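Local coordinates for protein bacterial regulatory proteins, TetR family (Nitrosomonas europaea, PDB 3NI7) that probably binds DNA as a transcriptional regulator of the TetR family, built almost wholly of helices and assembled from two copies of the chain, at residues Trp91-Ala96 / Thr159-Trp163; Asp10-Asp14 / Ala57-Arg61. One frame throughout, in Å; residues are numbered along the deposited sequence.

Contact 1. Residues Trp91-Ala96 / Thr159-Trp163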
loop_
_atom_site.group_PDB
_atom_site.type_symbol
_atom_site.label_atom_id
_atom_site.label_comp_id
_atom_site.label_asym_id
_atom_site.label_seq_id
_atom_site.Cartn_x
_atom_site.Cartn_y
_atom_site.Cartn_z
ATOM N N TRP A 91 0.523 -8.612 15.447
ATOM C CA TRP A 91 1.549 -8.603 14.425
ATOM C C TRP A 91 2.348 -7.302 14.523
ATOM O O TRP A 91 3.578 -7.319 14.492
ATOM C CB TRP A 91 0.874 -8.698 13.063
ATOM C CG TRP A 91 1.723 -9.073 11.968
ATOM C CD1 TRP A 91 2.235 -10.286 11.742
ATOM C CD2 TRP A 91 2.099 -8.253 10.862
ATOM N NE1 TRP A 91 2.960 -10.289 10.567
ATOM C CE2 TRP A 91 2.896 -9.046 10.010
ATOM C CE3 TRP A 91 1.838 -6.919 10.506
ATOM C CZ2 TRP A 91 3.462 -8.559 8.844
ATOM C CZ3 TRP A 91 2.393 -6.416 9.357
ATOM C CH2 TRP A 91 3.212 -7.237 8.531
ATOM N N LEU A 92 1.662 -6.165 14.647
ATOM C CA LEU A 92 2.415 -4.900 14.639
ATOM C C LEU A 92 3.178 -4.652 15.928
ATOM O O LEU A 92 4.273 -4.090 15.902
ATOM C CB LEU A 92 1.535 -3.752 14.284
ATOM C CG LEU A 92 1.129 -3.765 12.799
ATOM C CD1 LEU A 92 -0.242 -3.095 12.626
ATOM C CD2 LEU A 92 2.174 -3.072 11.946
ATOM N N ASP A 93 2.636 -5.134 17.035
ATOM C CA ASP A 93 3.339 -5.089 18.296
ATOM C C ASP A 93 4.631 -5.932 18.230
ATOM O O ASP A 93 5.704 -5.511 18.658
ATOM C CB ASP A 93 2.428 -5.557 19.429
ATOM C CG ASP A 93 1.387 -4.504 19.814
ATOM O OD1 ASP A 93 1.355 -3.401 19.200
ATOM O OD2 ASP A 93 0.585 -4.786 20.731
ATOM N N ALA A 94 4.509 -7.131 17.671
ATOM C CA ALA A 94 5.636 -7.960 17.461
ATOM C C ALA A 94 6.723 -7.163 16.722
ATOM O O ALA A 94 7.897 -7.047 17.180
ATOM C CB ALA A 94 5.235 -9.152 16.680
ATOM N N LEU A 95 6.342 -6.599 15.588
ATOM C CA LEU A 95 7.305 -5.815 14.801
ATOM C C LEU A 95 7.759 -4.612 15.570
ATOM O O LEU A 95 8.887 -4.154 15.429
ATOM C CB LEU A 95 6.675 -5.339 13.488
ATOM C CG LEU A 95 6.233 -6.490 12.555
ATOM C CD1 LEU A 95 5.487 -6.040 11.286
ATOM C CD2 LEU A 95 7.431 -7.312 12.180
ATOM N N ALA A 96 6.848 -4.097 16.392
ATOM C CA ALA A 96 7.118 -2.837 17.137
ATOM C C ALA A 96 8.336 -2.930 18.077
ATOM O O ALA A 96 8.833 -1.895 18.536
ATOM C CB ALA A 96 5.925 -2.401 17.963
ATOM N N THR A 159 -2.830 0.593 7.125
ATOM C CA THR A 159 -2.554 0.651 8.537
ATOM C C THR A 159 -1.069 0.455 8.764
ATOM O O THR A 159 -0.459 1.150 9.576
ATOM C CB THR A 159 -3.275 -0.430 9.261
ATOM O OG1 THR A 159 -4.650 -0.337 8.936
ATOM C CG2 THR A 159 -3.124 -0.279 10.748
ATOM N N PHE A 160 -0.506 -0.514 8.032
ATOM C CA PHE A 160 0.899 -0.882 8.164
ATOM C C PHE A 160 1.813 0.290 7.915
ATOM O O PHE A 160 2.645 0.638 8.759
ATOM C CB PHE A 160 1.220 -1.987 7.186
ATOM C CG PHE A 160 2.598 -2.526 7.328
ATOM C CD1 PHE A 160 3.132 -2.774 8.581
ATOM C CD2 PHE A 160 3.363 -2.786 6.227
ATOM C CE1 PHE A 160 4.380 -3.242 8.726
ATOM C CE2 PHE A 160 4.588 -3.260 6.380
ATOM C CZ PHE A 160 5.106 -3.485 7.639
ATOM N N PHE A 161 1.625 0.905 6.756
ATOM C CA PHE A 161 2.415 2.060 6.398
ATOM C C PHE A 161 2.197 3.236 7.332
ATOM O O PHE A 161 3.177 3.901 7.704
ATOM C CB PHE A 161 2.228 2.404 4.927
ATOM C CG PHE A 161 3.157 1.586 4.037
ATOM C CD1 PHE A 161 4.411 2.084 3.670
ATOM C CD2 PHE A 161 2.814 0.274 3.644
ATOM C CE1 PHE A 161 5.276 1.315 2.879
ATOM C CE2 PHE A 161 3.663 -0.494 2.851
ATOM C CZ PHE A 161 4.895 0.022 2.469
ATOM N N PHE A 162 0.948 3.442 7.766
ATOM C CA PHE A 162 0.630 4.465 8.779
ATOM C C PHE A 162 1.317 4.163 10.126
ATOM O O PHE A 162 1.833 5.056 10.777
ATOM C CB PHE A 162 -0.900 4.549 8.958
ATOM C CG PHE A 162 -1.352 5.482 10.037
ATOM C CD1 PHE A 162 -1.711 6.784 9.733
ATOM C CD2 PHE A 162 -1.431 5.058 11.371
ATOM C CE1 PHE A 162 -2.148 7.677 10.762
ATOM C CE2 PHE A 162 -1.853 5.940 12.411
ATOM C CZ PHE A 162 -2.213 7.247 12.095
ATOM N N TRP A 163 1.302 2.902 10.540
ATOM C CA TRP A 163 1.918 2.465 11.811
ATOM C C TRP A 163 3.410 2.729 11.888
ATOM O O TRP A 163 3.976 2.977 12.971
ATOM C CB TRP A 163 1.697 0.967 11.980
ATOM C CG TRP A 163 2.565 0.266 12.947
ATOM C CD1 TRP A 163 2.303 0.019 14.262
ATOM C CD2 TRP A 163 3.795 -0.372 12.653
ATOM N NE1 TRP A 163 3.308 -0.715 14.817
ATOM C CE2 TRP A 163 4.244 -0.982 13.849
ATOM C CE3 TRP A 163 4.567 -0.495 11.492
ATOM C CZ2 TRP A 163 5.447 -1.677 13.929
ATOM C CZ3 TRP A 163 5.763 -1.187 11.566
ATOM C CH2 TRP A 163 6.195 -1.772 12.783
#
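An apolar helix-helix contact lies in the core of the all-helical TetR-family fold, where L92 of helix 80-96 meets W163 and F160 of helix 149-164. The axes of the two short segments come within 11.6 Å of each other and cross at -31°, a spacing wide enough for large side chains to interdigitate, and no hydrogen bond joins the two segments. L92 sends its CD2 methyl over the face of the W163 indole in a CH-pi contact, 3.4 Å from the centroid of the five-membered ring and close to the ring normal. L95 CB approaches CH2 of the same indole obliquely, while the backbone N of A96 lies near the ring plane beside CZ2. W163 gets there by holding CG anti to its backbone N (chi1 162°), which carries the indole across to helix 80-96. An alanine in its place removes the indole and would probably open a gap beside L95 and A96 and leave the L92 methyl freer to shift. F160 receives the same methyl at its edge, where F160 CD1 lies 3.5 Å from L92 CD2. On its side away from F160, NE1 of the W91 indole is hydrogen-bonded to OD1 of D63 on helix 51-69. The W91 and F160 rings meet obliquely, neither stacked nor edge-to-face, with planes at 56° and centroids 5.3 Å apart; W91 CZ3 comes to 3.8 Å from F160 CD1.

Contact 2. Residues Asp10-Asp14 / Ala57-Arg61; sequences DAIVD and AWFDR
R61 leaves helix 51-69 with CG anti to its backbone N (chi1 -177°), runs on extended, then bends at chi3 (-69°), which lays its guanidinium alongside V13 and between D10 and D14 of helix 7-22. The two aspartates stand one helical turn apart. NH1 of R61 bonds OD1 of D14 at 2.7 Å; the bond is nearly straight, and OD1 lies in the guanidinium plane although the carboxylate itself is turned almost perpendicular to it. NH2 of R61 is held more loosely, by a weak hydrogen bond of 3.4 Å to the backbone O of D10 and a long salt bridge of 3.8 Å to OD1 of D10. V13 divides its branches: CG1 lies against one face of the guanidinium, toward its rim, and meets the W58 ring edge at CE3, 3.6 Å away, while CG2 rests 3.7 Å from CB of A57. The segment axes cross steeply, at -105°, so within these segments about one turn of each helix takes part, consistent with the way the first and fourth helices pack in TetR-type DNA-binding domains. F48, in a loop, packs against both V13 and A57, and W58 NE1 is hydrogen-bonded to OG1 of T102 on helix 99-108.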
loop_
_atom_site.group_PDB
_atom_site.type_symbol
_atom_site.label_atom_id
_atom_site.label_comp_id
_atom_site.label_asym_id
_atom_site.label_seq_id
_atom_site.Cartn_x
_atom_site.Cartn_y
_atom_site.Cartn_z
ATOM N N ASP A 10 17.285 -17.425 16.679
ATOM C CA ASP A 10 16.622 -16.279 17.266
ATOM C C ASP A 10 17.596 -15.219 17.800
ATOM O O ASP A 10 17.344 -13.984 17.672
ATOM C CB ASP A 10 15.716 -16.754 18.390
ATOM C CG ASP A 10 14.547 -17.606 17.892
ATOM O OD1 ASP A 10 14.378 -17.792 16.648
ATOM O OD2 ASP A 10 13.759 -18.088 18.743
ATOM N N ALA A 11 18.688 -15.710 18.414
ATOM C CA ALA A 11 19.740 -14.855 18.926
ATOM C C ALA A 11 20.411 -14.069 17.798
ATOM O O ALA A 11 20.802 -12.906 17.969
ATOM C CB ALA A 11 20.703 -15.654 19.645
ATOM N N ILE A 12 20.501 -14.692 16.636
ATOM C CA ILE A 12 21.010 -14.001 15.457
ATOM C C ILE A 12 20.061 -12.853 15.143
ATOM O O ILE A 12 20.456 -11.704 15.091
ATOM C CB ILE A 12 21.163 -14.962 14.210
ATOM C CG1 ILE A 12 22.236 -16.013 14.465
ATOM C CG2 ILE A 12 21.510 -14.192 12.937
ATOM C CD1 ILE A 12 21.973 -17.313 13.700
ATOM N N VAL A 13 18.792 -13.161 14.966
ATOM C CA VAL A 13 17.841 -12.130 14.595
ATOM C C VAL A 13 17.876 -10.993 15.604
ATOM O O VAL A 13 18.056 -9.831 15.232
ATOM C CB VAL A 13 16.405 -12.667 14.481
ATOM C CG1 VAL A 13 15.492 -11.547 14.219
ATOM C CG2 VAL A 13 16.289 -13.671 13.335
ATOM N N ASP A 14 17.754 -11.334 16.881
ATOM C CA ASP A 14 17.820 -10.310 17.924
ATOM C C ASP A 14 19.031 -9.459 17.704
ATOM O O ASP A 14 18.954 -8.238 17.748
ATOM C CB ASP A 14 17.917 -10.934 19.301
ATOM C CG ASP A 14 16.672 -11.679 19.680
ATOM O OD1 ASP A 14 15.641 -11.539 18.990
ATOM O OD2 ASP A 14 16.707 -12.439 20.659
ATOM N N ALA A 57 12.952 -13.939 8.599
ATOM C CA ALA A 57 12.828 -14.413 9.992
ATOM C C ALA A 57 12.102 -13.389 10.920
ATOM O O ALA A 57 11.331 -13.767 11.826
ATOM C CB ALA A 57 14.112 -14.750 10.528
ATOM N N TRP A 58 12.320 -12.105 10.658
ATOM C CA TRP A 58 11.708 -11.069 11.460
ATOM C C TRP A 58 10.170 -11.085 11.286
ATOM O O TRP A 58 9.392 -11.016 12.258
ATOM C CB TRP A 58 12.250 -9.696 11.033
ATOM C CG TRP A 58 11.838 -8.572 11.907
ATOM C CD1 TRP A 58 11.173 -7.468 11.538
ATOM C CD2 TRP A 58 12.087 -8.444 13.305
ATOM N NE1 TRP A 58 10.995 -6.633 12.617
ATOM C CE2 TRP A 58 11.542 -7.230 13.714
ATOM C CE3 TRP A 58 12.738 -9.244 14.247
ATOM C CZ2 TRP A 58 11.603 -6.800 15.001
ATOM C CZ3 TRP A 58 12.802 -8.823 15.528
ATOM C CH2 TRP A 58 12.234 -7.614 15.906
ATOM N N PHE A 59 9.753 -11.138 10.027
ATOM C CA PHE A 59 8.344 -11.165 9.716
ATOM C C PHE A 59 7.728 -12.515 10.074
ATOM O O PHE A 59 6.578 -12.586 10.417
ATOM C CB PHE A 59 8.130 -10.787 8.267
ATOM C CG PHE A 59 8.308 -9.327 8.023
ATOM C CD1 PHE A 59 9.515 -8.793 7.680
ATOM C CD2 PHE A 59 7.269 -8.478 8.158
ATOM C CE1 PHE A 59 9.672 -7.411 7.465
ATOM C CE2 PHE A 59 7.435 -7.111 7.955
ATOM C CZ PHE A 59 8.657 -6.597 7.607
ATOM N N ASP A 60 8.495 -13.585 10.075
ATOM C CA ASP A 60 7.944 -14.840 10.563
ATOM C C ASP A 60 7.766 -14.808 12.048
ATOM O O ASP A 60 6.895 -15.482 12.599
ATOM C CB ASP A 60 8.816 -15.998 10.172
ATOM C CG ASP A 60 8.486 -16.486 8.811
ATOM O OD1 ASP A 60 7.274 -16.316 8.415
ATOM O OD2 ASP A 60 9.389 -17.032 8.135
ATOM N N ARG A 61 8.599 -14.037 12.720
ATOM C CA ARG A 61 8.467 -13.992 14.156
ATOM C C ARG A 61 7.109 -13.370 14.512
ATOM O O ARG A 61 6.393 -13.879 15.385
ATOM C CB ARG A 61 9.634 -13.240 14.799
ATOM C CG ARG A 61 9.541 -13.262 16.287
ATOM C CD ARG A 61 10.707 -12.638 16.892
ATOM N NE ARG A 61 11.854 -13.462 16.681
ATOM C CZ ARG A 61 13.033 -13.227 17.225
ATOM N NH1 ARG A 61 13.193 -12.165 18.010
ATOM N NH2 ARG A 61 14.071 -14.056 16.946
#

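Overall arrangement
Contact 1 is core: six of its seven touching residues are buried, and its chemistry is aromatic and aliphatic throughout. Contact 2 is only partly buried, and its apolar patch is bordered by a salt-bridge network. The two share no helix, yet helix 51-69 of contact 2 is followed in the chain by helix 80-96 of contact 1, and these pack together: L95 CD2 lies 3.7 Å from W58 NE1, and W91 CZ2 lies 3.9 Å from F59 CD2. With centres about 16 Å apart, contact 2 joins helix 7-22 to helix 51-69, which flank the predicted helix-turn-helix in sequence, whereas contact 1 joins helices of the following helical bundle.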